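Local coordinates for large terminase protein (Enterobacteria phage P22, PDB 4DKW), which packages phage DNA into empty capsids as an ATP-driven motor and cuts the genome to start and end packaging, the piece here being its C-terminal nuclease domain, at residues R6-P11 / E152-Y157; F54-V59 / F141-T146; H115-D120 / Y180-F185. All blocks are in the same frame, centred on the assembly; numbering follows the deposited sequence.

All three contacts lie in the RNase H-like nuclease domain. Along the chain the order is 6-11, 54-59, 115-120, 141-146, 152-157 and 180-185. Interaction 2 thus falls between the segments of interaction 1, and interaction 3 alternates with both. Strand 141-144 of interaction 2 leads into helix 148-156 of interaction 1, and their centres are about 15 Å apart. Interactions 2 and 3, with centres about 19 Å apart, touch where Phe54 CZ lies 3.5 Å from Arg183 CD. Interactions 1 and 3, centres about 23 Å apart, do not touch. Together they join the N-terminal loop, the central sheet and the end of helix 171-181, which starts at magnesium ligand Asp171, in the domain carrying the nuclease site.

Interaction 1: R6-P11 / E152-Y157; sequences RIFQIP and EEFRLY
Ile7 and Tyr157 meet through backbone and side chain. Ile7 N gives a nearly straight hydrogen bond to Tyr157 O (2.9 Å, 173° at the hydrogen). The CD1 methyl of Ile7 lies over one face of the Tyr157 ring, a CH-pi contact of 3.8 Å to the centroid. Phe8 CE2 comes to the edge of the same ring, 3.6 Å from Tyr157 CD2. Phe8, Phe154 and Tyr157 form an aromatic cluster. The Phe8 and Phe154 planes are nearly parallel, at 4°, but slid so far apart that the rings barely overlap. The closer touch is Phe8 CB against Phe154 CE1, at 3.4 Å. Phe154 reaches out from its helix because CG is anti to the backbone N (chi1 178°). Its far edge meets Ile10 O, which lies near the ring plane, 3.5 Å from Phe154 CE2.

Arg6 folds over the end of the helix. Its chain bends at chi3, and the guanidinium lies with one face toward the backbone of Phe154 and Arg155. Arg6 NH2 also makes a weak bond to Phe8 O. A water bridges the segments: it accepts from Phe8 N at 2.9 Å and donates to Phe154 O at 3.0 Å. Arg155 forms salt bridges with Glu148 and Glu12.

The contact pins the N-terminal loop, between strand 5-6 and helix 12-15, to the C-terminal end of helix 148-156 of the RNase H-like nuclease domain. The Tyr157 side chain is about 10 Å from those of magnesium ligands Asp33 and Asp171, near but outside the site. Strand 5-6 pairs antiparallel with strand 158-159. Helix 125-137 packs alongside, with Ile129 touching Ile7 and Tyr157 and Met136 touching Phe8 and Ile10. Glu12 and Ile15 of helix 12-15 touch Phe154, and Leu173 of helix 171-181 touches Tyr157.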
loop_
_atom_site.group_PDB
_atom_site.type_symbol
_atom_site.label_atom_id
_atom_site.label_comp_id
_atom_site.label_asym_id
_atom_site.label_seq_id
_atom_site.Cartn_x
_atom_site.Cartn_y
_atom_site.Cartn_z
ATOM N N ARG A 6 7.354 6.209 -18.291
ATOM C CA ARG A 6 6.543 5.668 -17.211
ATOM C C ARG A 6 7.089 4.350 -16.690
ATOM O O ARG A 6 7.652 3.551 -17.446
ATOM C CB ARG A 6 5.093 5.506 -17.647
ATOM C CG ARG A 6 4.324 6.806 -17.619
ATOM C CD ARG A 6 2.884 6.581 -18.020
ATOM N NE ARG A 6 2.354 5.395 -17.352
ATOM C CZ ARG A 6 1.110 4.946 -17.494
ATOM N NH1 ARG A 6 0.250 5.584 -18.282
ATOM N NH2 ARG A 6 0.725 3.859 -16.843
ATOM N N ILE A 7 6.922 4.142 -15.386
ATOM C CA ILE A 7 7.422 2.963 -14.708
ATOM C C ILE A 7 6.551 1.751 -15.027
ATOM O O ILE A 7 7.067 0.673 -15.323
ATOM C CB ILE A 7 7.531 3.218 -13.183
ATOM C CG1 ILE A 7 8.786 4.048 -12.894
ATOM C CG2 ILE A 7 7.578 1.919 -12.424
ATOM C CD1 ILE A 7 8.890 4.588 -11.487
ATOM N N PHE A 8 5.234 1.934 -14.984
ATOM C CA PHE A 8 4.289 0.874 -15.340
ATOM C C PHE A 8 3.677 1.150 -16.721
ATOM O O PHE A 8 2.657 1.833 -16.842
ATOM C CB PHE A 8 3.184 0.738 -14.278
ATOM C CG PHE A 8 3.697 0.415 -12.888
ATOM C CD1 PHE A 8 4.306 -0.807 -12.618
ATOM C CD2 PHE A 8 3.545 1.323 -11.847
ATOM C CE1 PHE A 8 4.775 -1.106 -11.351
ATOM C CE2 PHE A 8 4.004 1.024 -10.575
ATOM C CZ PHE A 8 4.623 -0.191 -10.330
ATOM N N GLN A 9 4.309 0.637 -17.770
ATOM C CA GLN A 9 3.775 0.812 -19.116
ATOM C C GLN A 9 2.782 -0.293 -19.451
ATOM O O GLN A 9 3.013 -1.133 -20.324
ATOM C CB GLN A 9 4.893 0.897 -20.150
ATOM C CG GLN A 9 5.555 2.258 -20.172
ATOM C CD GLN A 9 6.623 2.378 -21.229
ATOM O OE1 GLN A 9 7.073 1.379 -21.783
ATOM N NE2 GLN A 9 7.041 3.609 -21.513
ATOM N N ILE A 10 1.666 -0.258 -18.733
ATOM C CA ILE A 10 0.655 -1.291 -18.773
ATOM C C ILE A 10 -0.682 -0.570 -18.865
ATOM O O ILE A 10 -0.906 0.414 -18.161
ATOM C CB ILE A 10 0.744 -2.173 -17.498
ATOM C CG1 ILE A 10 2.136 -2.807 -17.398
ATOM C CG2 ILE A 10 -0.327 -3.243 -17.494
ATOM C CD1 ILE A 10 2.372 -3.607 -16.161
ATOM N N PRO A 11 -1.564 -1.025 -19.765
ATOM C CA PRO A 11 -2.908 -0.441 -19.851
ATOM C C PRO A 11 -3.657 -0.586 -18.526
ATOM O O PRO A 11 -3.776 -1.708 -18.034
ATOM C CB PRO A 11 -3.587 -1.287 -20.938
ATOM C CG PRO A 11 -2.457 -1.849 -21.741
ATOM C CD PRO A 11 -1.340 -2.070 -20.779
ATOM N N GLU A 152 -4.582 7.410 -10.448
ATOM C CA GLU A 152 -4.027 8.754 -10.581
ATOM C C GLU A 152 -2.512 8.760 -10.440
ATOM O O GLU A 152 -1.822 9.460 -11.178
ATOM C CB GLU A 152 -4.647 9.694 -9.547
ATOM C CG GLU A 152 -6.141 9.911 -9.738
ATOM C CD GLU A 152 -6.752 10.820 -8.678
ATOM O OE1 GLU A 152 -6.105 11.042 -7.626
ATOM O OE2 GLU A 152 -7.885 11.310 -8.896
ATOM N N GLU A 153 -2.004 7.985 -9.484
ATOM C CA GLU A 153 -0.562 7.874 -9.251
ATOM C C GLU A 153 0.120 6.966 -10.278
ATOM O O GLU A 153 1.200 7.275 -10.778
ATOM C CB GLU A 153 -0.287 7.348 -7.841
ATOM C CG GLU A 153 -0.858 8.209 -6.709
ATOM C CD GLU A 153 -0.323 7.789 -5.344
ATOM O OE1 GLU A 153 0.413 6.784 -5.288
ATOM O OE2 GLU A 153 -0.630 8.458 -4.331
ATOM N N PHE A 154 -0.529 5.842 -10.566
ATOM C CA PHE A 154 -0.093 4.857 -11.554
ATOM C C PHE A 154 0.212 5.534 -12.888
ATOM O O PHE A 154 1.223 5.228 -13.536
ATOM C CB PHE A 154 -1.204 3.810 -11.692
ATOM C CG PHE A 154 -0.934 2.728 -12.707
ATOM C CD1 PHE A 154 -0.243 1.579 -12.351
ATOM C CD2 PHE A 154 -1.440 2.831 -14.000
ATOM C CE1 PHE A 154 -0.025 0.580 -13.267
ATOM C CE2 PHE A 154 -1.219 1.824 -14.928
ATOM C CZ PHE A 154 -0.515 0.700 -14.561
ATOM N N ARG A 155 -0.655 6.473 -13.272
ATOM C CA ARG A 155 -0.524 7.212 -14.533
ATOM C C ARG A 155 0.686 8.147 -14.605
ATOM O O ARG A 155 1.236 8.384 -15.691
ATOM C CB ARG A 155 -1.781 8.032 -14.789
ATOM C CG ARG A 155 -2.966 7.208 -15.198
ATOM C CD ARG A 155 -4.119 8.083 -15.650
ATOM N NE ARG A 155 -4.899 8.610 -14.539
ATOM C CZ ARG A 155 -5.997 8.038 -14.056
ATOM N NH1 ARG A 155 -6.464 6.919 -14.590
ATOM N NH2 ARG A 155 -6.652 8.608 -13.057
ATOM N N LEU A 156 1.091 8.668 -13.448
ATOM C CA LEU A 156 2.156 9.662 -13.351
ATOM C C LEU A 156 3.524 9.111 -12.914
ATOM O O LEU A 156 4.522 9.813 -12.990
ATOM C CB LEU A 156 1.731 10.740 -12.362
ATOM C CG LEU A 156 0.471 11.514 -12.730
ATOM C CD1 LEU A 156 0.139 12.500 -11.624
ATOM C CD2 LEU A 156 0.692 12.241 -14.034
ATOM N N TYR A 157 3.556 7.872 -12.432
ATOM C CA TYR A 157 4.773 7.281 -11.882
ATOM C C TYR A 157 5.822 7.066 -12.982
ATOM O O TYR A 157 5.593 6.303 -13.934
ATOM C CB TYR A 157 4.427 5.948 -11.230
ATOM C CG TYR A 157 5.324 5.535 -10.084
ATOM C CD1 TYR A 157 5.809 6.470 -9.177
ATOM C CD2 TYR A 157 5.638 4.193 -9.877
ATOM C CE1 TYR A 157 6.613 6.076 -8.103
ATOM C CE2 TYR A 157 6.423 3.794 -8.816
ATOM C CZ TYR A 157 6.911 4.731 -7.933
ATOM O OH TYR A 157 7.687 4.312 -6.864
HETATM O O HOH W 1 4.097 4.356 -13.997
#

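Interaction 2: F54-V59 / F141-T146; sequences FYLARV and FKVFNT
Phe141 sets CG anti to its backbone N (chi1 -179°), and its ring end, CZ, comes 4.4 Å from Leu56 CB. Phe144 turns the other way, its CG anti to the carbonyl carbon, and lays its ring against Ala57. The two segments form a parallel strand pair in the central sheet of the RNase H-like fold. Strand 53-62 pairs antiparallel with strand 40-48, as the second and third strands of this fold do, and strand 141-144 lies along its other edge.

Three backbone hydrogen bonds join the strands in a regular ladder: Lys142 N to Phe54 O (2.8 Å), Leu56 N to Lys142 O (2.8 Å) and Phe144 N to Leu56 O (3.1 Å). Leu56 therefore bonds through both its N and its O to one neighbouring strand.

One sheet face carries Phe54, Leu56, Phe141 and Val143. Leu56 and Val143 lie side by side and point the same way, with Leu56 CB 4.0 Å from Val143 CG2. Phe150 of helix 148-156 packs on both. The other face carries Tyr55 and Lys142, also side by side. The Tyr55 ring runs alongside the aliphatic start of the lysine, with Tyr55 CD1 3.7 Å from Lys142 CB. The chain then leads away, and Lys142 NZ bonds to Thr14 O. Phe20 meets the rings of both Tyr55 and Phe144.

A classic beta bulge interrupts strand 53-62, since Ala57 and Arg58 both face Gln44. The irregular backbone there meets Phe144. Arg58 NH1 bonds to Ala57 O at 3.2 Å, and the edge of its guanidinium approaches Phe144 CE2. Over the face of the Phe144 ring sits Ala57 CA, 3.9 Å from the centroid and 14° off the normal.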
loop_
_atom_site.group_PDB
_atom_site.type_symbol
_atom_site.label_atom_id
_atom_site.label_comp_id
_atom_site.label_asym_id
_atom_site.label_seq_id
_atom_site.Cartn_x
_atom_site.Cartn_y
_atom_site.Cartn_z
ATOM N N PHE A 54 -3.386 -10.769 -6.232
ATOM C CA PHE A 54 -3.552 -9.664 -5.292
ATOM C C PHE A 54 -4.618 -8.692 -5.769
ATOM O O PHE A 54 -4.695 -8.392 -6.960
ATOM C CB PHE A 54 -2.230 -8.918 -5.111
ATOM C CG PHE A 54 -1.137 -9.775 -4.544
ATOM C CD1 PHE A 54 -0.845 -9.735 -3.193
ATOM C CD2 PHE A 54 -0.410 -10.624 -5.361
ATOM C CE1 PHE A 54 0.158 -10.532 -2.669
ATOM C CE2 PHE A 54 0.589 -11.414 -4.845
ATOM C CZ PHE A 54 0.875 -11.367 -3.493
ATOM N N TYR A 55 -5.436 -8.206 -4.833
ATOM C CA TYR A 55 -6.469 -7.217 -5.138
ATOM C C TYR A 55 -6.293 -6.018 -4.220
ATOM O O TYR A 55 -6.363 -6.151 -2.996
ATOM C CB TYR A 55 -7.875 -7.797 -4.928
ATOM C CG TYR A 55 -8.161 -9.036 -5.751
ATOM C CD1 TYR A 55 -8.749 -8.925 -7.010
ATOM C CD2 TYR A 55 -7.843 -10.312 -5.277
ATOM C CE1 TYR A 55 -9.022 -10.048 -7.778
ATOM C CE2 TYR A 55 -8.106 -11.443 -6.046
ATOM C CZ TYR A 55 -8.698 -11.294 -7.298
ATOM O OH TYR A 55 -8.983 -12.392 -8.078
ATOM N N LEU A 56 -6.035 -4.855 -4.805
ATOM C CA LEU A 56 -6.022 -3.631 -4.035
ATOM C C LEU A 56 -7.485 -3.231 -3.882
ATOM O O LEU A 56 -8.097 -2.737 -4.823
ATOM C CB LEU A 56 -5.211 -2.557 -4.754
ATOM C CG LEU A 56 -5.073 -1.248 -3.977
ATOM C CD1 LEU A 56 -4.399 -1.497 -2.633
ATOM C CD2 LEU A 56 -4.285 -0.251 -4.798
ATOM N N ALA A 57 -8.051 -3.480 -2.700
ATOM C CA ALA A 57 -9.498 -3.392 -2.506
ATOM C C ALA A 57 -9.995 -2.074 -1.890
ATOM O O ALA A 57 -11.127 -1.670 -2.130
ATOM C CB ALA A 57 -9.977 -4.576 -1.672
ATOM N N ARG A 58 -9.164 -1.421 -1.079
ATOM C CA ARG A 58 -9.554 -0.162 -0.452
ATOM C C ARG A 58 -8.390 0.817 -0.494
ATOM O O ARG A 58 -7.251 0.430 -0.275
ATOM C CB ARG A 58 -9.983 -0.372 1.005
ATOM C CG ARG A 58 -11.008 -1.467 1.245
ATOM C CD ARG A 58 -12.394 -0.981 0.930
ATOM N NE ARG A 58 -13.415 -1.921 1.384
ATOM C CZ ARG A 58 -13.942 -2.883 0.629
ATOM N NH1 ARG A 58 -13.547 -3.048 -0.632
ATOM N NH2 ARG A 58 -14.870 -3.683 1.135
ATOM N N VAL A 59 -8.690 2.082 -0.786
ATOM C CA VAL A 59 -7.692 3.148 -0.832
ATOM C C VAL A 59 -8.257 4.432 -0.245
ATOM O O VAL A 59 -9.368 4.842 -0.589
ATOM C CB VAL A 59 -7.235 3.437 -2.272
ATOM C CG1 VAL A 59 -6.538 4.775 -2.351
ATOM C CG2 VAL A 59 -6.325 2.321 -2.781
ATOM N N PHE A 141 -2.255 -9.039 -10.371
ATOM C CA PHE A 141 -2.403 -7.855 -9.537
ATOM C C PHE A 141 -3.542 -7.051 -10.109
ATOM O O PHE A 141 -3.457 -6.573 -11.235
ATOM C CB PHE A 141 -1.115 -7.007 -9.472
ATOM C CG PHE A 141 -1.246 -5.792 -8.600
ATOM C CD1 PHE A 141 -1.026 -5.879 -7.230
ATOM C CD2 PHE A 141 -1.627 -4.564 -9.138
ATOM C CE1 PHE A 141 -1.171 -4.759 -6.413
ATOM C CE2 PHE A 141 -1.769 -3.441 -8.331
ATOM C CZ PHE A 141 -1.543 -3.544 -6.963
ATOM N N LYS A 142 -4.607 -6.917 -9.324
ATOM C CA LYS A 142 -5.798 -6.189 -9.733
ATOM C C LYS A 142 -6.087 -5.044 -8.762
ATOM O O LYS A 142 -5.775 -5.139 -7.561
ATOM C CB LYS A 142 -7.003 -7.139 -9.793
ATOM C CG LYS A 142 -6.810 -8.362 -10.664
ATOM C CD LYS A 142 -6.755 -7.976 -12.131
ATOM C CE LYS A 142 -6.490 -9.184 -13.015
ATOM N NZ LYS A 142 -5.947 -8.751 -14.331
ATOM N N VAL A 143 -6.680 -3.970 -9.285
ATOM C CA VAL A 143 -7.130 -2.842 -8.465
ATOM C C VAL A 143 -8.625 -2.625 -8.686
ATOM O O VAL A 143 -9.066 -2.536 -9.828
ATOM C CB VAL A 143 -6.346 -1.555 -8.826
ATOM C CG1 VAL A 143 -6.783 -0.358 -7.947
ATOM C CG2 VAL A 143 -4.860 -1.807 -8.681
ATOM N N PHE A 144 -9.406 -2.562 -7.607
ATOM C CA PHE A 144 -10.841 -2.283 -7.719
ATOM C C PHE A 144 -11.025 -0.956 -8.443
ATOM O O PHE A 144 -10.278 -0.012 -8.196
ATOM C CB PHE A 144 -11.496 -2.190 -6.338
ATOM C CG PHE A 144 -11.766 -3.522 -5.687
ATOM C CD1 PHE A 144 -11.169 -4.689 -6.153
ATOM C CD2 PHE A 144 -12.628 -3.602 -4.600
ATOM C CE1 PHE A 144 -11.430 -5.921 -5.545
ATOM C CE2 PHE A 144 -12.901 -4.817 -3.996
ATOM C CZ PHE A 144 -12.304 -5.980 -4.467
ATOM N N ASN A 145 -12.003 -0.874 -9.337
ATOM C CA ASN A 145 -12.230 0.364 -10.081
ATOM C C ASN A 145 -12.678 1.545 -9.207
ATOM O O ASN A 145 -12.733 2.679 -9.672
ATOM C CB ASN A 145 -13.179 0.131 -11.271
ATOM C CG ASN A 145 -14.547 -0.380 -10.857
ATOM O OD1 ASN A 145 -15.140 0.087 -9.883
ATOM N ND2 ASN A 145 -15.068 -1.336 -11.617
ATOM N N THR A 146 -12.976 1.267 -7.943
ATOM C CA THR A 146 -13.364 2.288 -6.981
ATOM C C THR A 146 -12.158 2.887 -6.240
ATOM O O THR A 146 -12.319 3.744 -5.374
ATOM C CB THR A 146 -14.352 1.708 -5.955
ATOM O OG1 THR A 146 -13.815 0.493 -5.402
ATOM C CG2 THR A 146 -15.706 1.427 -6.612
#

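Interaction 3: H115-D120 / Y180-F185; sequences HATFPD and YMMRRF
Phe118 and Met181 make a Met-aromatic contact where the loop before helix 125-137 packs against the C-terminal end of helix 171-181. This helix carries the magnesium ligand Asp171 at its other end, and Met182 is the first residue to leave helical geometry. The contact joins the end of this helix to the loop that follows strand 110-111 in the RNase H-like domain.

The apolar contacts centre on the two methionines. Met181 CG lies over one face of the Phe118 ring, 3.9 Å from the centroid, a CH-pi contact. Met181 SD sits obliquely to the Phe118 ring, 4.6 Å from its centroid. The chain bends at chi3 (61°), which turns Met181 CE back to 3.6 Å from Ala116 O. Met182 bends at chi2 and chi3, and its CG comes 3.8 Å from Ala116 CB. Leu112 also touches Met182, and Glu131 of helix 125-137 touches the Phe118 ring.

One polar contact uses sulfur: Thr117 N gives Met182 SD a weak hydrogen bond of 3.4 Å. The stronger bonds come from Arg184. Its chain is extended from CG to NE and reaches back to the loop. Arg184 NH1 and NH2 both bond to Thr117 O, at 3.0 and 3.1 Å, and the oxygen lies in the guanidinium plane. Both nitrogens approach from the same face of the carbonyl, with NH2 well above its plane. Two bonds to one oxygen hold the guanidinium's rotation. Within its own segment, Arg183 NH1 bonds to Tyr180 O.

Packing on the faces of the guanidinium completes the contact. The Arg184 guanidinium lies between two neighbours: Phe185 CD2 is toward the rim of one face, and Pro119 CA stands over the centre of the opposite face, 3.9 Å above its plane.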
loop_
_atom_site.group_PDB
_atom_site.type_symbol
_atom_site.label_atom_id
_atom_site.label_comp_id
_atom_site.label_asym_id
_atom_site.label_seq_id
_atom_site.Cartn_x
_atom_site.Cartn_y
_atom_site.Cartn_z
ATOM N N HIS A 115 8.786 -2.192 10.906
ATOM C CA HIS A 115 8.604 -1.501 9.629
ATOM C C HIS A 115 8.588 -2.477 8.466
ATOM O O HIS A 115 9.012 -3.620 8.613
ATOM C CB HIS A 115 9.690 -0.427 9.415
ATOM C CG HIS A 115 11.063 -1.013 9.079
ATOM N ND1 HIS A 115 11.699 -1.862 9.904
ATOM C CD2 HIS A 115 11.833 -0.813 8.000
ATOM C CE1 HIS A 115 12.866 -2.201 9.365
ATOM N NE2 HIS A 115 12.969 -1.596 8.204
ATOM N N ALA A 116 8.087 -2.028 7.322
ATOM C CA ALA A 116 7.862 -2.924 6.198
ATOM C C ALA A 116 9.169 -3.393 5.600
ATOM O O ALA A 116 9.987 -2.587 5.148
ATOM C CB ALA A 116 7.009 -2.238 5.126
ATOM N N THR A 117 9.363 -4.708 5.606
ATOM C CA THR A 117 10.503 -5.322 4.930
ATOM C C THR A 117 10.079 -6.551 4.122
ATOM O O THR A 117 9.064 -7.179 4.416
ATOM C CB THR A 117 11.599 -5.736 5.934
ATOM O OG1 THR A 117 11.075 -6.692 6.869
ATOM C CG2 THR A 117 12.115 -4.530 6.696
ATOM N N PHE A 118 10.902 -6.918 3.148
ATOM C CA PHE A 118 10.800 -8.222 2.519
ATOM C C PHE A 118 11.238 -9.238 3.568
ATOM O O PHE A 118 11.752 -8.861 4.618
ATOM C CB PHE A 118 11.709 -8.305 1.294
ATOM C CG PHE A 118 11.222 -7.506 0.120
ATOM C CD1 PHE A 118 10.234 -8.005 -0.711
ATOM C CD2 PHE A 118 11.755 -6.259 -0.154
ATOM C CE1 PHE A 118 9.785 -7.272 -1.792
ATOM C CE2 PHE A 118 11.309 -5.523 -1.232
ATOM C CZ PHE A 118 10.324 -6.030 -2.052
ATOM N N PRO A 119 11.037 -10.519 3.290
ATOM C CA PRO A 119 11.375 -11.566 4.259
ATOM C C PRO A 119 12.832 -11.507 4.716
ATOM O O PRO A 119 13.125 -11.836 5.863
ATOM C CB PRO A 119 11.120 -12.864 3.480
ATOM C CG PRO A 119 10.374 -12.467 2.224
ATOM C CD PRO A 119 10.085 -11.001 2.279
ATOM N N ASP A 120 13.732 -11.091 3.831
ATOM C CA ASP A 120 15.159 -11.081 4.142
ATOM C C ASP A 120 15.633 -9.811 4.849
ATOM O O ASP A 120 16.827 -9.637 5.079
ATOM C CB ASP A 120 15.987 -11.326 2.877
ATOM C CG ASP A 120 15.944 -10.158 1.913
ATOM O OD1 ASP A 120 15.172 -9.208 2.157
ATOM O OD2 ASP A 120 16.682 -10.192 0.908
ATOM N N TYR A 180 2.258 -5.366 0.199
ATOM C CA TYR A 180 2.778 -6.486 -0.565
ATOM C C TYR A 180 4.040 -7.090 0.084
ATOM O O TYR A 180 4.174 -8.311 0.211
ATOM C CB TYR A 180 3.042 -6.068 -2.020
ATOM C CG TYR A 180 3.764 -7.130 -2.816
ATOM C CD1 TYR A 180 3.097 -8.258 -3.256
ATOM C CD2 TYR A 180 5.118 -7.008 -3.119
ATOM C CE1 TYR A 180 3.753 -9.245 -3.958
ATOM C CE2 TYR A 180 5.789 -7.994 -3.841
ATOM C CZ TYR A 180 5.092 -9.109 -4.248
ATOM O OH TYR A 180 5.712 -10.106 -4.956
ATOM N N MET A 181 4.964 -6.234 0.496
ATOM C CA MET A 181 6.206 -6.693 1.114
ATOM C C MET A 181 5.937 -7.492 2.376
ATOM O O MET A 181 6.605 -8.495 2.652
ATOM C CB MET A 181 7.097 -5.505 1.451
ATOM C CG MET A 181 7.665 -4.811 0.226
ATOM S SD MET A 181 8.405 -3.215 0.633
ATOM C CE MET A 181 9.689 -3.713 1.761
ATOM N N MET A 182 4.942 -7.045 3.133
ATOM C CA MET A 182 4.622 -7.645 4.422
ATOM C C MET A 182 3.483 -8.661 4.356
ATOM O O MET A 182 2.887 -8.983 5.380
ATOM C CB MET A 182 4.275 -6.552 5.432
ATOM C CG MET A 182 5.443 -5.665 5.785
ATOM S SD MET A 182 6.678 -6.491 6.819
ATOM C CE MET A 182 6.098 -6.122 8.470
ATOM N N ARG A 183 3.203 -9.175 3.161
ATOM C CA ARG A 183 2.077 -10.079 2.948
ATOM C C ARG A 183 2.122 -11.339 3.812
ATOM O O ARG A 183 1.093 -11.986 4.013
ATOM C CB ARG A 183 1.935 -10.435 1.466
ATOM C CG ARG A 183 3.078 -11.239 0.883
ATOM C CD ARG A 183 2.925 -11.339 -0.612
ATOM N NE ARG A 183 3.971 -12.149 -1.235
ATOM C CZ ARG A 183 5.201 -11.714 -1.501
ATOM N NH1 ARG A 183 5.558 -10.475 -1.185
ATOM N NH2 ARG A 183 6.080 -12.520 -2.078
ATOM N N ARG A 184 3.296 -11.672 4.352
ATOM C CA ARG A 184 3.404 -12.835 5.246
ATOM C C ARG A 184 2.637 -12.617 6.557
ATOM O O ARG A 184 2.375 -13.567 7.296
ATOM C CB ARG A 184 4.868 -13.184 5.538
ATOM C CG ARG A 184 5.668 -12.057 6.219
ATOM C CD ARG A 184 7.171 -12.320 6.169
ATOM N NE ARG A 184 7.947 -11.252 6.800
ATOM C CZ ARG A 184 8.259 -10.105 6.202
ATOM N NH1 ARG A 184 7.850 -9.874 4.958
ATOM N NH2 ARG A 184 8.975 -9.182 6.844
ATOM N N PHE A 185 2.292 -11.357 6.835
ATOM C CA PHE A 185 1.520 -10.997 8.021
ATOM C C PHE A 185 0.023 -10.814 7.750
ATOM O O PHE A 185 -0.755 -10.590 8.681
ATOM C CB PHE A 185 2.097 -9.755 8.698
ATOM C CG PHE A 185 3.481 -9.958 9.226
ATOM C CD1 PHE A 185 3.699 -10.736 10.348
ATOM C CD2 PHE A 185 4.566 -9.388 8.586
ATOM C CE1 PHE A 185 4.962 -10.930 10.828
ATOM C CE2 PHE A 185 5.829 -9.586 9.065
ATOM C CZ PHE A 185 6.044 -10.349 10.202
#